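Local coordinates for protein endo-1,4-b-d-mannanase (Trichoderma reesei, PDB 1QNR) that hydrolyses internal beta-1,4-mannosidic linkages of mannan polysaccharides, acting as an endo-mannanase of glycoside hydrolase family 5, at residues 331-335 against 336-340; 272-275 against 276-279; 147-150 against 151-155. One frame throughout, in Å; residues are numbered along the deposited sequence. Where two conformers were deposited one is given.

How the interactions relate
The three contacts are local and lie in separate elements of the TIM barrel: two within helices on the outer layer of the fold and one on a strand of its parallel sheet. The side chain of Glu276 in interaction 2 lies about 5 Å from a bound beta-D-mannopyranose and about 3 Å from a glycerol. Interaction 1 has its centre 15 Å from that of interaction 2, with nearest atoms about 5 Å apart and no touch; Asp303 bridges the gap, bonding His339 of the first and Tyr277 of the second. Interaction 3 lies across the chain's centre, its own centre 26 Å from interaction 2 and 35 Å from interaction 1, and is a contact between successive turns of helix 138-155.

Interaction 1: residues 331-335 against 336-340; sequences NWQCL and VKNHV
Helix 330-343 widens into a pi-type turn where Trp332 meets Val336 and Lys337, and the evidence is in the backbone bonds. Trp332 O accepts from Val336 N, four residues on, at 2.9 Å, and also from Lys337 N, five residues on, at 3.0 Å. The two donors do not share a direction: Val336 N sits 35° out of the carbonyl plane, whereas Lys337 N comes in nearly head-on. The next bond keeps the five-residue spacing, with Asn338 N 3.0 Å from Gln333 O. Alpha-type pairing resumes beyond it, where Val340 N returns to Val336 O.

The indole of Trp332 lies over this widened turn, its CG anti to the backbone N (chi1 168°), which swings the ring forward along the helix. Two successive residues then meet the same ring face. Val336 CB stands 4.1 Å from the centroid of the five-membered ring and Lys337 CB 4.2 Å from that of the six-membered ring, both as CH-pi contacts. The closest apolar approach is Trp332 CD1 to Val336 CB, 3.7 Å. Lys337 CD also nears Trp332 CH2 before the chain bends away to a salt bridge of NZ with Asp341.

Within the TIM barrel this is the last helix of the chain. Trp332 NE1 hydrogen-bonds Ser48 OG, while the disulfide of Cys334 to Cys284 and the packing of Leu335 on Glu287 join the helix to helix 283-295. Leu335 O receives Gln291 NE2, and His339 NE2 reaches Asp303. On the Asn338 side a water donates to Cys334 O at 2.9 Å and to Asn338 OD1 at 3.0 Å, linking main chain to side chain across a single helical turn.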
ATOM      1  N   ASN A 331       4.799   9.340  20.738  1.00 10.63           N
ATOM      2  CA  ASN A 331       4.226   8.201  20.050  1.00 10.80           C
ATOM      3  C   ASN A 331       5.264   7.606  19.080  1.00 10.52           C
ATOM      4  O   ASN A 331       5.205   6.370  18.891  1.00 10.45           O
ATOM      5  CB  ASN A 331       2.969   8.628  19.275  1.00 13.72           C
ATOM      6  CG  ASN A 331       1.718   8.899  20.134  1.00 15.75           C
ATOM      7  OD1 ASN A 331       0.747   9.570  19.644  1.00 20.17           O
ATOM      8  ND2 ASN A 331       1.753   8.364  21.329  1.00 16.43           N
ATOM      9  N   TRP A 332       6.174   8.365  18.494  1.00  9.90           N
ATOM     10  CA  TRP A 332       7.291   7.760  17.719  1.00  9.04           C
ATOM     11  C   TRP A 332       8.110   6.894  18.646  1.00 10.83           C
ATOM     12  O   TRP A 332       8.566   5.814  18.247  1.00 10.56           O
ATOM     13  CB  TRP A 332       8.070   8.886  17.015  1.00  9.79           C
ATOM     14  CG  TRP A 332       9.387   8.479  16.422  1.00  9.58           C
ATOM     15  CD1 TRP A 332       9.646   8.070  15.141  1.00  8.85           C
ATOM     16  CD2 TRP A 332      10.682   8.415  17.080  1.00 10.63           C
ATOM     17  NE1 TRP A 332      10.982   7.728  14.960  1.00 10.92           N
ATOM     18  CE2 TRP A 332      11.625   7.978  16.147  1.00 11.92           C
ATOM     19  CE3 TRP A 332      11.093   8.777  18.388  1.00 13.32           C
ATOM     20  CZ2 TRP A 332      12.990   7.763  16.436  1.00 13.66           C
ATOM     21  CZ3 TRP A 332      12.447   8.616  18.669  1.00 14.88           C
ATOM     22  CH2 TRP A 332      13.355   8.146  17.732  1.00 14.92           C
ATOM     23  N   GLN A 333       8.428   7.345  19.890  1.00 10.57           N
ATOM     24  CA  GLN A 333       9.240   6.489  20.791  1.00 11.41           C
ATOM     25  C   GLN A 333       8.477   5.195  21.021  1.00 11.94           C
ATOM     26  O   GLN A 333       9.106   4.114  20.982  1.00 13.20           O
ATOM     27  CB  GLN A 333       9.523   7.238  22.126  1.00 12.84           C
ATOM     28  CG  GLN A 333      10.036   6.635  23.436  0.70 20.03           C
ATOM     29  CD  GLN A 333      10.010   7.212  24.828  0.70 25.01           C
ATOM     30  OE1 GLN A 333      10.531   6.710  25.914  0.70 27.81           O
ATOM     31  NE2 GLN A 333       9.367   8.359  25.207  0.70 22.38           N
ATOM     32  N   CYS A 334       7.214   5.267  21.346  1.00 10.75           N
ATOM     33  CA  CYS A 334       6.413   4.089  21.699  1.00 12.03           C
ATOM     34  C   CYS A 334       6.164   3.058  20.558  1.00 11.86           C
ATOM     35  O   CYS A 334       6.295   1.847  20.764  1.00 13.43           O
ATOM     36  CB  CYS A 334       5.052   4.517  22.215  1.00 14.23           C
ATOM     37  SG  CYS A 334       3.910   3.194  22.659  1.00 14.53           S
ATOM     38  N   LEU A 335       5.849   3.605  19.373  1.00 10.94           N
ATOM     39  CA  LEU A 335       5.405   2.749  18.253  1.00 10.57           C
ATOM     40  C   LEU A 335       6.397   2.544  17.147  1.00  9.43           C
ATOM     41  O   LEU A 335       6.167   1.760  16.201  1.00 11.09           O
ATOM     42  CB  LEU A 335       4.104   3.426  17.655  1.00 11.48           C
ATOM     43  CG  LEU A 335       2.919   3.399  18.632  1.00 11.66           C
ATOM     44  CD1 LEU A 335       1.720   4.172  18.047  1.00 13.18           C
ATOM     45  CD2 LEU A 335       2.514   1.973  19.036  1.00 12.88           C
ATOM     46  N   VAL A 336       7.529   3.291  17.152  1.00  9.74           N
ATOM     47  CA  VAL A 336       8.595   3.175  16.178  1.00  9.95           C
ATOM     48  C   VAL A 336       9.907   2.732  16.851  1.00 11.29           C
ATOM     49  O   VAL A 336      10.298   1.575  16.635  1.00 12.19           O
ATOM     50  CB  VAL A 336       8.783   4.482  15.334  1.00  9.05           C
ATOM     51  CG1 VAL A 336       9.775   4.204  14.210  1.00 11.53           C
ATOM     52  CG2 VAL A 336       7.432   4.926  14.777  1.00 11.93           C
ATOM     53  N   LYS A 337      10.568   3.608  17.618  1.00 12.01           N
ATOM     54  CA  LYS A 337      11.879   3.175  18.202  1.00 11.94           C
ATOM     55  C   LYS A 337      11.657   1.963  19.106  1.00 11.71           C
ATOM     56  O   LYS A 337      12.527   1.047  18.877  1.00 13.46           O
ATOM     57  CB  LYS A 337      12.451   4.380  18.977  1.00 16.96           C
ATOM     58  CG  LYS A 337      13.826   4.021  19.548  1.00 21.47           C
ATOM     59  CD  LYS A 337      14.633   5.137  20.162  1.00 29.85           C
ATOM     60  CE  LYS A 337      15.393   4.596  21.396  1.00 33.24           C
ATOM     61  NZ  LYS A 337      16.419   3.588  21.009  1.00 34.08           N
ATOM     62  N   ASN A 338      10.702   1.830  19.987  1.00 12.60           N
ATOM     63  CA  ASN A 338      10.621   0.634  20.874  1.00 13.09           C
ATOM     64  C   ASN A 338      10.299  -0.586  20.048  1.00 13.19           C
ATOM     65  O   ASN A 338      10.763  -1.714  20.375  1.00 15.73           O
ATOM     66  CB  ASN A 338       9.599   0.765  22.007  1.00 14.65           C
ATOM     67  CG  ASN A 338       9.937   1.807  23.101  1.00 14.52           C
ATOM     68  OD1 ASN A 338       9.020   2.178  23.916  1.00 20.17           O
ATOM     69  ND2 ASN A 338      11.115   2.351  23.009  1.00 13.63           N
ATOM     70  N   HIS A 339       9.502  -0.479  18.957  1.00 12.93           N
ATOM     71  CA  HIS A 339       9.167  -1.657  18.146  1.00 11.26           C
ATOM     72  C   HIS A 339      10.324  -2.106  17.309  1.00 11.83           C
ATOM     73  O   HIS A 339      10.673  -3.337  17.322  1.00 12.20           O
ATOM     74  CB  HIS A 339       7.979  -1.256  17.223  1.00 11.71           C
ATOM     75  CG  HIS A 339       7.469  -2.405  16.407  1.00 12.21           C
ATOM     76  ND1 HIS A 339       7.253  -3.705  16.914  1.00 11.39           N
ATOM     77  CD2 HIS A 339       7.067  -2.454  15.101  1.00 12.62           C
ATOM     78  CE1 HIS A 339       6.751  -4.462  15.948  1.00 12.34           C
ATOM     79  NE2 HIS A 339       6.597  -3.738  14.814  1.00 11.55           N
ATOM     80  N   VAL A 340      11.080  -1.198  16.671  1.00 12.31           N
ATOM     81  CA  VAL A 340      12.325  -1.576  15.977  1.00 12.67           C
ATOM     82  C   VAL A 340      13.315  -2.227  16.969  1.00 14.59           C
ATOM     83  O   VAL A 340      13.951  -3.243  16.596  1.00 13.99           O
ATOM     84  CB  VAL A 340      12.965  -0.337  15.279  1.00 13.73           C
ATOM     85  CG1 VAL A 340      14.383  -0.637  14.732  1.00 16.83           C
ATOM     86  CG2 VAL A 340      12.010   0.098  14.128  1.00 12.85           C
TER
HETATM   87  O   HOH W   1       6.529   0.662  23.423  1.00 18.85           O

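Interaction 2: residues 272-275 against 276-279; sequences CVFE and EYGA
An offset (parallel-displaced) aromatic stack joins Phe274 and Tyr277 on strand 272-277, which opens a beta-alpha-beta unit of the TIM barrel with helix 283-295 and strand 300-309. The ring centroids are 4.4 Å apart and the planes are inclined by 24°. Rings three residues apart on a straight strand would normally point to opposite sides; the inverse gamma turn centred on Phe274, followed by the helical-range backbone of Glu275, kinks the strand and brings both rings to one side. Tyr277 CG lies between its backbone N and carbonyl carbon (chi1 55°), which folds the phenol back over Phe274.

The carboxylates of Glu275 and Glu276 leave from the bend, OE2 of each in a salt bridge with Arg54 (NE and NH1 respectively); His241 adds a bond to Glu275 OE1 and Tyr243 one to Glu276 OE1. The Glu276 side chain comes about 3 Å from a bound glycerol and about 5 Å from a beta-D-mannopyranose, consistent with a nearby sugar-binding cleft. Glu276 N is buried without a partner. Asp303 and Gln291 hold Tyr277 OH and so steady the far end of the ring. At the heart of the stack Tyr277 CD2 sits over the centre of the Phe274 ring, 3.4 Å from CZ of Phe274.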
ATOM      1  N   CYS A 272       2.338 -12.869   4.997  1.00  9.46           N
ATOM      2  CA  CYS A 272       1.379 -11.774   5.036  1.00  9.36           C
ATOM      3  C   CYS A 272       2.094 -10.496   5.489  1.00  9.72           C
ATOM      4  O   CYS A 272       3.083 -10.496   6.255  1.00 11.02           O
ATOM      5  CB  CYS A 272       0.387 -12.001   6.193  1.00 12.20           C
ATOM      6  SG  CYS A 272      -1.303 -12.526   5.790  1.00 13.47           S
ATOM      7  N   VAL A 273       1.620  -9.321   4.974  1.00  9.68           N
ATOM      8  CA  VAL A 273       2.065  -7.986   5.425  1.00  8.55           C
ATOM      9  C   VAL A 273       0.859  -7.272   6.064  1.00  8.27           C
ATOM     10  O   VAL A 273      -0.210  -7.120   5.426  1.00  9.02           O
ATOM     11  CB  VAL A 273       2.646  -7.115   4.281  1.00  8.76           C
ATOM     12  CG1 VAL A 273       3.008  -5.682   4.747  1.00  9.68           C
ATOM     13  CG2 VAL A 273       3.911  -7.775   3.709  1.00 10.79           C
ATOM     14  N   PHE A 274       1.052  -6.872   7.323  1.00  8.67           N
ATOM     15  CA  PHE A 274       0.060  -6.096   8.097  1.00  7.16           C
ATOM     16  C   PHE A 274       0.264  -4.629   7.631  1.00  7.27           C
ATOM     17  O   PHE A 274       1.123  -3.914   8.198  1.00  8.44           O
ATOM     18  CB  PHE A 274       0.327  -6.329   9.575  1.00  7.17           C
ATOM     19  CG  PHE A 274      -0.492  -5.662  10.633  1.00  7.85           C
ATOM     20  CD1 PHE A 274      -1.769  -5.175  10.321  1.00  8.46           C
ATOM     21  CD2 PHE A 274      -0.029  -5.545  11.946  1.00  9.02           C
ATOM     22  CE1 PHE A 274      -2.536  -4.613  11.363  1.00 10.57           C
ATOM     23  CE2 PHE A 274      -0.768  -4.959  12.977  1.00 10.14           C
ATOM     24  CZ  PHE A 274      -2.049  -4.515  12.664  1.00 10.32           C
ATOM     25  N   GLU A 275      -0.394  -4.245   6.541  1.00  7.23           N
ATOM     26  CA  GLU A 275       0.035  -3.107   5.700  1.00  6.49           C
ATOM     27  C   GLU A 275      -0.480  -1.736   6.110  1.00  7.02           C
ATOM     28  O   GLU A 275       0.139  -0.736   5.706  1.00  6.69           O
ATOM     29  CB  GLU A 275      -0.410  -3.436   4.248  1.00  9.12           C
ATOM     30  CG  GLU A 275      -0.008  -2.390   3.192  1.00  9.58           C
ATOM     31  CD  GLU A 275      -0.482  -2.772   1.790  1.00  8.24           C
ATOM     32  OE1 GLU A 275      -1.702  -2.884   1.555  1.00  9.70           O
ATOM     33  OE2 GLU A 275       0.451  -2.859   0.900  1.00  8.55           O
ATOM     34  N   GLU A 276      -1.580  -1.670   6.879  1.00  6.36           N
ATOM     35  CA  GLU A 276      -2.046  -0.413   7.461  1.00  7.74           C
ATOM     36  C   GLU A 276      -2.705  -0.687   8.800  1.00  7.62           C
ATOM     37  O   GLU A 276      -3.432  -1.713   8.879  1.00  8.53           O
ATOM     38  CB  GLU A 276      -3.106   0.329   6.621  1.00  8.56           C
ATOM     39  CG  GLU A 276      -2.716   0.811   5.212  1.00  8.09           C
ATOM     40  CD  GLU A 276      -3.814   1.574   4.555  1.00  9.51           C
ATOM     41  OE1 GLU A 276      -4.825   1.964   5.237  1.00  9.33           O
ATOM     42  OE2 GLU A 276      -3.805   1.826   3.319  1.00 11.23           O
ATOM     43  N   TYR A 277      -2.582   0.197   9.780  1.00  8.31           N
ATOM     44  CA  TYR A 277      -3.374   0.060  11.025  1.00  8.21           C
ATOM     45  C   TYR A 277      -3.328   1.390  11.789  1.00  8.63           C
ATOM     46  O   TYR A 277      -2.349   2.140  11.699  1.00  8.59           O
ATOM     47  CB  TYR A 277      -2.864  -1.082  11.917  1.00  7.82           C
ATOM     48  CG  TYR A 277      -1.409  -1.031  12.302  1.00  7.58           C
ATOM     49  CD1 TYR A 277      -0.908  -0.363  13.436  1.00  8.00           C
ATOM     50  CD2 TYR A 277      -0.422  -1.708  11.540  1.00  8.66           C
ATOM     51  CE1 TYR A 277       0.426  -0.364  13.784  1.00  9.54           C
ATOM     52  CE2 TYR A 277       0.915  -1.713  11.877  1.00  8.99           C
ATOM     53  CZ  TYR A 277       1.377  -1.031  12.997  1.00  8.50           C
ATOM     54  OH  TYR A 277       2.729  -1.012  13.351  1.00  9.50           O
ATOM     55  N   GLY A 278      -4.367   1.619  12.602  1.00  8.96           N
ATOM     56  CA  GLY A 278      -4.321   2.803  13.488  1.00 10.13           C
ATOM     57  C   GLY A 278      -5.475   2.714  14.485  1.00  9.86           C
ATOM     58  O   GLY A 278      -6.538   2.129  14.184  1.00 10.96           O
ATOM     59  N   ALA A 279      -5.293   3.404  15.603  1.00 11.30           N
ATOM     60  CA  ALA A 279      -6.355   3.607  16.630  1.00 12.37           C
ATOM     61  C   ALA A 279      -6.475   5.096  16.862  1.00 13.93           C
ATOM     62  O   ALA A 279      -5.469   5.752  17.153  1.00 14.14           O
ATOM     63  CB  ALA A 279      -5.968   2.877  17.920  1.00 13.07           C
TER

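Interaction 3: residues 147-150 against 151-155; sequences YVQA and VVSRY
Over one face of the Tyr147 ring lies a methyl of Val151, one turn further along helix 138-155, an outer helix of the TIM barrel. Val151 CG2 is 3.9 Å from the ring centroid and 27° off the normal, the geometry of a CH-pi contact; its nearest ring atom is CZ of Tyr147, at 3.5 Å. The ring gets there because Tyr147 CG stands anti to the backbone N (chi1 -175°). In the next pair, Val148 and Val152 run alongside each other in a common direction, with Val148 CG1 4.1 Å from Val152 CG2.

Ordinary helical bonds hold these side chains in step: Val151 N to Tyr147 O, and Val152 N to Val148 O at 2.9 Å and nearly linear. Gln149 O is gripped twice by Ser153, from N at 2.9 Å and from OG at 2.8 Å. The hydroxyl thus turns back onto its own helix, beside the amide NE2 of Gln149.

Further out, Tyr147 OH bonds the carbonyl of Gly57, so the phenol is held at its far end as well as over its face. A leucine in place of Tyr147 would probably leave Gly57 O without this donor and the methyl of Val151 without its aromatic face. Val151 and Val152 rest on Trp164 of strand 161-165, and Val148 on Val191 of helix 178-194. Arg154 is held by Asp93 through NE, while a water in the plane of the guanidinium accepts from Arg154 NH1 at 2.9 Å and donates to Ala150 O at 2.8 Å.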
ATOM      1  N   TYR A 147      -1.703   2.960 -17.921  1.00  9.06           N
ATOM      2  CA  TYR A 147      -1.016   3.664 -16.789  1.00  9.71           C
ATOM      3  C   TYR A 147      -0.128   2.734 -16.004  1.00  9.64           C
ATOM      4  O   TYR A 147       1.028   3.112 -15.711  1.00  9.50           O
ATOM      5  CB  TYR A 147      -2.154   4.284 -15.858  1.00  9.27           C
ATOM      6  CG  TYR A 147      -1.484   5.105 -14.763  1.00  8.14           C
ATOM      7  CD1 TYR A 147      -0.848   6.320 -15.116  1.00  8.75           C
ATOM      8  CD2 TYR A 147      -1.454   4.672 -13.442  1.00  8.49           C
ATOM      9  CE1 TYR A 147      -0.171   7.064 -14.159  1.00  8.89           C
ATOM     10  CE2 TYR A 147      -0.772   5.429 -12.472  1.00  8.00           C
ATOM     11  CZ  TYR A 147      -0.105   6.561 -12.857  1.00  8.33           C
ATOM     12  OH  TYR A 147       0.612   7.322 -11.886  1.00  9.37           O
ATOM     13  N   VAL A 148      -0.528   1.509 -15.723  1.00  8.46           N
ATOM     14  CA  VAL A 148       0.351   0.482 -15.132  1.00  8.85           C
ATOM     15  C   VAL A 148       1.636   0.376 -15.960  1.00  9.99           C
ATOM     16  O   VAL A 148       2.759   0.317 -15.386  1.00 10.79           O
ATOM     17  CB  VAL A 148      -0.381  -0.878 -15.016  1.00  9.24           C
ATOM     18  CG1 VAL A 148       0.582  -2.001 -14.613  1.00 10.45           C
ATOM     19  CG2 VAL A 148      -1.532  -0.822 -14.005  1.00  9.30           C
ATOM     20  N   GLN A 149       1.485   0.208 -17.299  1.00 10.47           N
ATOM     21  CA  GLN A 149       2.763   0.116 -18.069  1.00 10.28           C
ATOM     22  C   GLN A 149       3.637   1.349 -17.921  1.00 10.29           C
ATOM     23  O   GLN A 149       4.912   1.180 -17.882  1.00 11.93           O
ATOM     24  CB  GLN A 149       2.403  -0.185 -19.561  1.00 13.03           C
ATOM     25  CG  GLN A 149       3.648  -0.494 -20.402  1.00 13.98           C
ATOM     26  CD  GLN A 149       4.470   0.626 -20.949  1.00 17.82           C
ATOM     27  OE1 GLN A 149       4.071   1.793 -21.107  1.00 20.65           O
ATOM     28  NE2 GLN A 149       5.734   0.343 -21.327  1.00 20.56           N
ATOM     29  N   ALA A 150       3.027   2.522 -17.914  1.00  9.32           N
ATOM     30  CA  ALA A 150       3.861   3.759 -17.806  1.00 11.81           C
ATOM     31  C   ALA A 150       4.587   3.829 -16.477  1.00 12.65           C
ATOM     32  O   ALA A 150       5.721   4.355 -16.459  1.00 14.87           O
ATOM     33  CB  ALA A 150       2.947   4.973 -17.984  1.00 12.22           C
ATOM     34  N   VAL A 151       3.990   3.310 -15.370  1.00 10.54           N
ATOM     35  CA  VAL A 151       4.722   3.372 -14.097  1.00  9.73           C
ATOM     36  C   VAL A 151       5.721   2.250 -13.968  1.00  8.98           C
ATOM     37  O   VAL A 151       6.942   2.476 -13.710  1.00 10.37           O
ATOM     38  CB  VAL A 151       3.707   3.295 -12.916  1.00  8.87           C
ATOM     39  CG1 VAL A 151       4.441   3.195 -11.537  1.00  9.97           C
ATOM     40  CG2 VAL A 151       2.795   4.560 -12.916  1.00 10.71           C
ATOM     41  N   VAL A 152       5.318   1.000 -14.272  1.00  9.27           N
ATOM     42  CA  VAL A 152       6.197  -0.165 -14.133  1.00  9.02           C
ATOM     43  C   VAL A 152       7.435  -0.020 -15.018  1.00 11.31           C
ATOM     44  O   VAL A 152       8.568  -0.333 -14.553  1.00 11.24           O
ATOM     45  CB  VAL A 152       5.505  -1.504 -14.407  1.00  9.55           C
ATOM     46  CG1 VAL A 152       6.503  -2.652 -14.449  1.00 10.16           C
ATOM     47  CG2 VAL A 152       4.426  -1.793 -13.352  1.00 10.24           C
ATOM     48  N   SER A 153       7.251   0.456 -16.288  1.00 11.45           N
ATOM     49  CA  SER A 153       8.440   0.514 -17.162  1.00 11.30           C
ATOM     50  C   SER A 153       9.446   1.521 -16.669  1.00 12.37           C
ATOM     51  O   SER A 153      10.664   1.342 -17.074  1.00 14.61           O
ATOM     52  CB  SER A 153       8.001   0.802 -18.594  1.00 15.10           C
ATOM     53  OG  SER A 153       7.399   2.070 -18.682  1.00 15.68           O
ATOM     54  N   ARG A 154       9.106   2.507 -15.842  1.00 11.71           N
ATOM     55  CA  ARG A 154      10.124   3.430 -15.349  1.00 12.03           C
ATOM     56  C   ARG A 154      11.078   2.802 -14.371  1.00 11.42           C
ATOM     57  O   ARG A 154      12.273   3.246 -14.247  1.00 14.27           O
ATOM     58  CB  ARG A 154       9.483   4.684 -14.621  1.00 14.81           C
ATOM     59  CG  ARG A 154       8.723   5.521 -15.625  1.00 14.72           C
ATOM     60  CD  ARG A 154       8.006   6.723 -14.971  1.00 12.99           C
ATOM     61  NE  ARG A 154       8.827   7.969 -14.966  1.00 12.04           N
ATOM     62  CZ  ARG A 154       8.954   8.758 -16.025  1.00 13.23           C
ATOM     63  NH1 ARG A 154       8.301   8.485 -17.181  1.00 14.19           N
ATOM     64  NH2 ARG A 154       9.729   9.848 -15.989  1.00 13.82           N
ATOM     65  N   TYR A 155      10.582   1.862 -13.511  1.00  9.88           N
ATOM     66  CA  TYR A 155      11.370   1.412 -12.352  1.00  9.60           C
ATOM     67  C   TYR A 155      11.560  -0.102 -12.369  1.00  8.18           C
ATOM     68  O   TYR A 155      11.993  -0.692 -11.364  1.00  8.90           O
ATOM     69  CB  TYR A 155      10.695   1.822 -11.022  1.00 10.88           C
ATOM     70  CG  TYR A 155      10.152   3.256 -11.045  1.00  9.94           C
ATOM     71  CD1 TYR A 155      11.010   4.329 -11.244  1.00  9.18           C
ATOM     72  CD2 TYR A 155       8.802   3.518 -10.807  1.00 11.12           C
ATOM     73  CE1 TYR A 155      10.539   5.653 -11.331  1.00 10.17           C
ATOM     74  CE2 TYR A 155       8.346   4.839 -10.871  1.00 12.30           C
ATOM     75  CZ  TYR A 155       9.193   5.887 -11.087  1.00 11.59           C
ATOM     76  OH  TYR A 155       8.663   7.174 -11.107  1.00 12.33           O
TER
HETATM   77  O   HOH W   2       6.811   6.208 -18.281  1.00 16.89           O